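PDB 3SBU: DUF4348 domain-containing protein from Bacteroides fragilis, which is of unknown function but belongs to the NTF2-like clan, whose cone-shaped folds pair helices with a curved sheet. Local coordinates for residues D43-Y46 against N47-S50; D96-E99 against D100-L103; I166-S169 against R170-Q174. All blocks are in the same frame, centred on the assembly; numbering follows the deposited sequence.

Interaction 1 of 3, residues D43-Y46 against N47-S50; sequences DFIY and NFAS
F44 lays the outer part of its ring beside F48, one helical turn further on. CB of F48 sits over one face of the F44 ring, 4.0 Å from the centroid of that ring and 23° off its normal. This is a CH-pi contact, displaced toward the rim of the ring. The two phenyl groups then run side by side and point the same way. Their planes are turned 42° from each other, so the pair is oblique. The closest carbons are F44 CZ and F48 CD1, 3.5 Å apart. In both residues CG lies anti to the backbone N, which sends both rings off the same face of the helix. I45 adds its CD1 at 4.3 Å from CD2 of F48, a looser apolar touch.

All of this lies on helix 41-50. F44 and F48 are i to i+4 neighbours; I45 reaches F48 from three residues before it. The buried side of that helix rests on the curved sheet, an arrangement consistent with the NTF2-like fold. F44 stacks on W136 of strand 136-143, and F48 meets F129 of strand 128-131 edge to face. I45 packs on L84.

The backbone follows the helical spacing. N of F48 donates to O of F44 at 2.7 Å. N of A49 donates to O of I45 at 3.1 Å. At the last turn, O of Y46 is gripped twice by S50. The OG of S50 donates to it at 2.7 Å and the N of S50 at 3.0 Å, from opposite faces of the carbonyl plane. The S50 hydroxyl reaches back because OG stands between its own N and carbonyl carbon (chi1 58°). The same OG lies over one face of the Y46 ring.

Interaction 2 of 3, residues D96-E99 against D100-L103; sequences DREE and DMDL
OD2 of D100 is held by R97 and by a water. NE of R97 donates to it at 2.9 Å with an N-H...O angle of 163°. NH2 of R97 adds a weak bond to the same OD2 at 3.3 Å. The oxygen lies at the edge of the guanidinium, in its plane, but is met on its syn side 34° out of the carboxylate plane. The two flat groups are turned 70° apart. The R97 chain bends at chi3 to bring NE round. Water 1 donates to D100 OD2 at 2.6 Å and accepts from N of D96.

The segment from E98 onward is 3-10 helix. N of M101, a selenomethionine, donates to O of E98 at 3.1 Å, and N of D102 to O of E99 likewise, both i to i+3. CE of M101 touches CG of E98 at 3.6 Å, and both side chains lie on Y243. Water 2 links O of E98 to OD1 of D102.

E99 OE2 is a long charge partner of R97 NE, 4.0 Å away and well out of the guanidinium plane. R97 is thus paired closely with D100 and only distantly with E99. R97 and the water would probably favour the charged form of buried D100, offsetting the nearby acids E99 and D96.

Interaction 3 of 3, residues I166-S169 against R170-Q174; sequences IFQS and RRIRQ
R171 folds back over F167, four residues earlier, at the end of helix 165-170. Its CB lies beside O of F167. CG comes over one face of the F167 ring, 3.9 Å from the centroid and 16° off the normal, a CH-pi contact offset toward the rim. The chain turns at chi2 (-61°) and passes the CE1-CZ rim of the ring. NE of R171 is 3.7 Å from CE1 of F167. CZ of R171 is as near to that CE1 and to F167 CZ. CE1 lies over one face of the guanidinium, whose plane is turned 52° from the ring. The tip then leaves the contact: NH2 forms a salt bridge with E152, and NH1 bonds to O of W251.

The backbone turns tighter here. N of R170 donates to O of I166 at 3.2 Å and weakly to O of F167. N of R171 bonds to O of Q168. OG of S169 also donates to O of I166, at 2.6 Å, from the same face as N of R170. CG2 of I166 lies over one face of the R170 guanidinium, 3.4 Å from its NH2. Beyond the helix, I172 sets CG1 against O of Q168. I172 also packs on W199 of helix 196-201, to which Q168 bonds through OE1, so the helix end and the chain after it share that partner.

The phenyl face takes CG of R171, and its CE1-CZ rim meets the guanidinium face. The positive charge is answered by E152; the ring probably helps orient the guanidinium for that bridge.

The three contacts are local and share no helix or strand. Interactions 1 and 3 are partly buried; interaction 2 is on the surface. Interaction 1 is a regular alpha-helix turn with an aromatic inner side set against the sheet and a polar outer side. Interaction 2 is a 3-10 turn between strands 93-95 and 111-116, ruled by charge and water, with D100 its buried residue. Interaction 3 combines both kinds, with an arginine whose CG packs on a ring face where a helix gives way to loop. None touches another. Interactions 1 and 3 lie on opposite sides of the chain's centre, their centres about 37 Å apart; that of interaction 2 is about 23 Å and 25 Å from them.

Interaction 1 of 3, residues D43-Y46 against N47-S50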
# COMPACT_ATOMS: atom_id res chain seq x y z
N ASP A 43 -12.60 -20.55 12.80
CA ASP A 43 -11.60 -21.18 13.68
C ASP A 43 -11.49 -22.67 13.35
O ASP A 43 -10.37 -23.19 13.24
CB ASP A 43 -11.93 -21.00 15.18
CG ASP A 43 -11.90 -19.58 15.70
OD1 ASP A 43 -10.94 -18.84 15.37
OD2 ASP A 43 -12.80 -19.22 16.49
N PHE A 44 -12.65 -23.35 13.20
CA PHE A 44 -12.72 -24.78 12.89
C PHE A 44 -12.03 -25.11 11.58
O PHE A 44 -11.24 -26.05 11.54
CB PHE A 44 -14.19 -25.28 12.85
CG PHE A 44 -14.37 -26.55 12.03
CD1 PHE A 44 -14.02 -27.79 12.54
CD2 PHE A 44 -14.84 -26.48 10.72
CE1 PHE A 44 -14.15 -28.95 11.77
CE2 PHE A 44 -14.95 -27.64 9.95
CZ PHE A 44 -14.62 -28.87 10.49
N ILE A 45 -12.37 -24.37 10.50
CA ILE A 45 -11.88 -24.63 9.16
C ILE A 45 -10.36 -24.54 9.07
O ILE A 45 -9.77 -25.39 8.40
CB ILE A 45 -12.59 -23.78 8.06
CG1 ILE A 45 -12.55 -24.50 6.70
CG2 ILE A 45 -12.12 -22.33 7.98
CD1 ILE A 45 -13.34 -25.79 6.67
N TYR A 46 -9.71 -23.59 9.79
CA TYR A 46 -8.26 -23.51 9.78
C TYR A 46 -7.66 -24.75 10.44
O TYR A 46 -6.69 -25.28 9.92
CB TYR A 46 -7.71 -22.23 10.44
CG TYR A 46 -6.20 -22.12 10.28
CD1 TYR A 46 -5.63 -21.83 9.04
CD2 TYR A 46 -5.35 -22.40 11.34
CE1 TYR A 46 -4.25 -21.78 8.87
CE2 TYR A 46 -3.96 -22.38 11.18
CZ TYR A 46 -3.42 -22.05 9.95
OH TYR A 46 -2.05 -22.00 9.80
N ASN A 47 -8.26 -25.22 11.56
CA ASN A 47 -7.79 -26.41 12.27
C ASN A 47 -8.09 -27.70 11.48
O ASN A 47 -7.26 -28.60 11.49
CB ASN A 47 -8.36 -26.50 13.68
CG ASN A 47 -7.81 -25.47 14.63
OD1 ASN A 47 -8.54 -24.64 15.17
ND2 ASN A 47 -6.50 -25.48 14.85
N PHE A 48 -9.25 -27.77 10.80
CA PHE A 48 -9.64 -28.92 9.98
C PHE A 48 -8.63 -29.15 8.86
O PHE A 48 -8.26 -30.29 8.58
CB PHE A 48 -11.06 -28.72 9.41
CG PHE A 48 -11.55 -29.79 8.45
CD1 PHE A 48 -12.20 -30.93 8.93
CD2 PHE A 48 -11.41 -29.64 7.07
CE1 PHE A 48 -12.69 -31.90 8.04
CE2 PHE A 48 -11.88 -30.61 6.19
CZ PHE A 48 -12.53 -31.72 6.68
N ALA A 49 -8.18 -28.06 8.24
CA ALA A 49 -7.24 -28.09 7.13
C ALA A 49 -5.77 -28.27 7.57
O ALA A 49 -5.00 -28.86 6.82
CB ALA A 49 -7.38 -26.82 6.33
N SER A 50 -5.38 -27.76 8.76
CA SER A 50 -3.99 -27.85 9.22
C SER A 50 -3.69 -29.06 10.12
O SER A 50 -2.51 -29.42 10.26
CB SER A 50 -3.57 -26.56 9.92
OG SER A 50 -4.39 -26.24 11.03

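Interaction 2 of 3, residues D96-E99 against D100-L103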
# COMPACT_ATOMS: atom_id res chain seq x y z
N ASP A 96 -22.40 -10.24 -3.53
CA ASP A 96 -23.13 -9.46 -4.53
C ASP A 96 -23.46 -8.08 -4.01
O ASP A 96 -23.77 -7.18 -4.79
CB ASP A 96 -24.48 -10.15 -4.86
CG ASP A 96 -24.39 -11.44 -5.61
OD1 ASP A 96 -23.25 -11.87 -5.92
OD2 ASP A 96 -25.44 -12.04 -5.88
N ARG A 97 -23.54 -7.95 -2.67
CA ARG A 97 -23.95 -6.75 -1.93
C ARG A 97 -23.09 -6.59 -0.70
O ARG A 97 -22.83 -7.56 -0.02
CB ARG A 97 -25.42 -6.92 -1.50
CG ARG A 97 -26.37 -7.39 -2.58
CD ARG A 97 -27.77 -7.55 -2.06
NE ARG A 97 -27.91 -8.78 -1.27
CZ ARG A 97 -29.07 -9.41 -1.12
NH1 ARG A 97 -30.18 -8.93 -1.68
NH2 ARG A 97 -29.13 -10.53 -0.42
N GLU A 98 -22.72 -5.35 -0.38
CA GLU A 98 -21.82 -5.02 0.72
C GLU A 98 -22.39 -5.47 2.06
O GLU A 98 -21.64 -5.96 2.90
CB GLU A 98 -21.55 -3.50 0.74
CG GLU A 98 -20.51 -3.10 1.77
CD GLU A 98 -20.23 -1.62 1.89
OE1 GLU A 98 -20.87 -0.83 1.16
OE2 GLU A 98 -19.37 -1.25 2.71
N GLU A 99 -23.71 -5.28 2.28
CA GLU A 99 -24.33 -5.61 3.58
C GLU A 99 -24.25 -7.12 3.90
O GLU A 99 -24.27 -7.49 5.07
CB GLU A 99 -25.78 -5.10 3.70
CG GLU A 99 -26.75 -5.75 2.71
CD GLU A 99 -26.81 -5.13 1.32
OE1 GLU A 99 -25.87 -4.42 0.91
OE2 GLU A 99 -27.87 -5.29 0.68
N ASP A 100 -24.12 -7.97 2.86
CA ASP A 100 -23.98 -9.42 3.03
C ASP A 100 -22.64 -9.81 3.68
O ASP A 100 -22.55 -10.90 4.22
CB ASP A 100 -24.17 -10.15 1.70
CG ASP A 100 -25.62 -10.13 1.21
OD1 ASP A 100 -26.53 -9.88 2.04
OD2 ASP A 100 -25.84 -10.36 0.01
N MSE A 101 -21.66 -8.90 3.72
CA MSE A 101 -20.39 -9.15 4.41
C MSE A 101 -20.61 -9.24 5.91
O MSE A 101 -19.78 -9.81 6.60
CB MSE A 101 -19.36 -8.07 4.07
CG MSE A 101 -19.06 -8.06 2.56
SE MSE A 101 -17.43 -7.13 2.07
CE MSE A 101 -17.97 -5.65 2.24
N ASP A 102 -21.77 -8.77 6.41
CA ASP A 102 -22.15 -8.90 7.83
C ASP A 102 -22.26 -10.37 8.21
O ASP A 102 -22.13 -10.71 9.39
CB ASP A 102 -23.52 -8.23 8.13
CG ASP A 102 -23.58 -6.71 8.07
OD1 ASP A 102 -22.57 -6.09 7.71
OD2 ASP A 102 -24.65 -6.16 8.29
N LEU A 103 -22.55 -11.23 7.22
CA LEU A 103 -22.80 -12.64 7.47
C LEU A 103 -21.55 -13.41 7.89
O LEU A 103 -21.68 -14.45 8.53
CB LEU A 103 -23.48 -13.30 6.25
CG LEU A 103 -24.89 -12.77 5.94
CD1 LEU A 103 -25.39 -13.29 4.61
CD2 LEU A 103 -25.88 -13.10 7.07
O HOH W 1 -23.85 -11.38 -1.40
O HOH W 2 -21.20 -5.05 5.69

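Interaction 3 of 3, residues I166-S169 against R170-Q174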
# COMPACT_ATOMS: atom_id res chain seq x y z
N ILE A 166 -3.21 -5.62 -19.98
CA ILE A 166 -3.80 -4.72 -20.97
C ILE A 166 -5.35 -4.77 -20.82
O ILE A 166 -5.99 -3.72 -20.78
CB ILE A 166 -3.32 -5.07 -22.42
CG1 ILE A 166 -1.80 -4.78 -22.59
CG2 ILE A 166 -4.16 -4.34 -23.49
CD1 ILE A 166 -1.12 -5.42 -23.82
N PHE A 167 -5.92 -5.98 -20.72
CA PHE A 167 -7.36 -6.16 -20.50
C PHE A 167 -7.75 -5.52 -19.17
O PHE A 167 -8.72 -4.75 -19.11
CB PHE A 167 -7.74 -7.64 -20.54
CG PHE A 167 -9.18 -7.93 -20.17
CD1 PHE A 167 -10.21 -7.72 -21.10
CD2 PHE A 167 -9.51 -8.44 -18.92
CE1 PHE A 167 -11.54 -8.03 -20.77
CE2 PHE A 167 -10.84 -8.74 -18.60
CZ PHE A 167 -11.84 -8.54 -19.52
N GLN A 168 -6.94 -5.79 -18.11
CA GLN A 168 -7.15 -5.25 -16.78
C GLN A 168 -7.23 -3.73 -16.82
O GLN A 168 -8.17 -3.16 -16.28
CB GLN A 168 -6.02 -5.71 -15.85
CG GLN A 168 -6.31 -5.48 -14.39
CD GLN A 168 -5.13 -5.81 -13.53
OE1 GLN A 168 -4.44 -4.92 -13.03
NE2 GLN A 168 -4.90 -7.09 -13.28
N SER A 169 -6.29 -3.07 -17.53
CA SER A 169 -6.24 -1.61 -17.67
C SER A 169 -7.49 -1.04 -18.36
O SER A 169 -7.90 0.08 -18.04
CB SER A 169 -4.98 -1.18 -18.42
OG SER A 169 -4.98 -1.60 -19.77
N ARG A 170 -8.11 -1.81 -19.27
CA ARG A 170 -9.31 -1.38 -19.99
C ARG A 170 -10.59 -1.64 -19.15
O ARG A 170 -11.67 -1.17 -19.54
CB ARG A 170 -9.42 -2.12 -21.35
CG ARG A 170 -8.26 -1.90 -22.30
CD ARG A 170 -8.65 -2.30 -23.71
NE ARG A 170 -7.47 -2.54 -24.54
CZ ARG A 170 -7.35 -3.55 -25.39
NH1 ARG A 170 -8.31 -4.46 -25.51
NH2 ARG A 170 -6.24 -3.69 -26.11
N ARG A 171 -10.49 -2.40 -18.04
CA ARG A 171 -11.63 -2.77 -17.20
C ARG A 171 -11.55 -2.20 -15.77
O ARG A 171 -11.99 -2.83 -14.81
CB ARG A 171 -11.79 -4.30 -17.20
CG ARG A 171 -12.09 -4.89 -18.59
CD ARG A 171 -13.39 -4.36 -19.17
NE ARG A 171 -13.86 -5.18 -20.29
CZ ARG A 171 -14.66 -6.23 -20.17
NH1 ARG A 171 -15.10 -6.60 -18.97
NH2 ARG A 171 -15.02 -6.92 -21.23
N ILE A 172 -11.00 -0.97 -15.64
CA ILE A 172 -10.89 -0.24 -14.37
C ILE A 172 -11.50 1.13 -14.59
O ILE A 172 -11.11 1.82 -15.52
CB ILE A 172 -9.43 -0.16 -13.83
CG1 ILE A 172 -8.92 -1.56 -13.45
CG2 ILE A 172 -9.34 0.82 -12.61
CD1 ILE A 172 -7.51 -1.66 -13.32
N ARG A 173 -12.45 1.52 -13.71
CA ARG A 173 -13.08 2.83 -13.80
C ARG A 173 -12.03 3.90 -13.49
O ARG A 173 -11.18 3.71 -12.62
CB ARG A 173 -14.28 2.93 -12.84
CG ARG A 173 -15.12 4.19 -13.07
CD ARG A 173 -16.11 4.49 -11.94
NE ARG A 173 -15.54 5.26 -10.82
CZ ARG A 173 -15.60 6.59 -10.68
NH1 ARG A 173 -16.21 7.34 -11.60
NH2 ARG A 173 -15.02 7.19 -9.64
N GLN A 174 -12.02 4.98 -14.27
CA GLN A 174 -11.05 6.02 -14.06
C GLN A 174 -11.72 7.33 -13.68
O GLN A 174 -12.55 7.84 -14.44
CB GLN A 174 -10.12 6.16 -15.28
CG GLN A 174 -8.93 5.20 -15.21
CD GLN A 174 -8.10 5.41 -13.95
OE1 GLN A 174 -7.51 6.48 -13.74
NE2 GLN A 174 -8.12 4.42 -13.04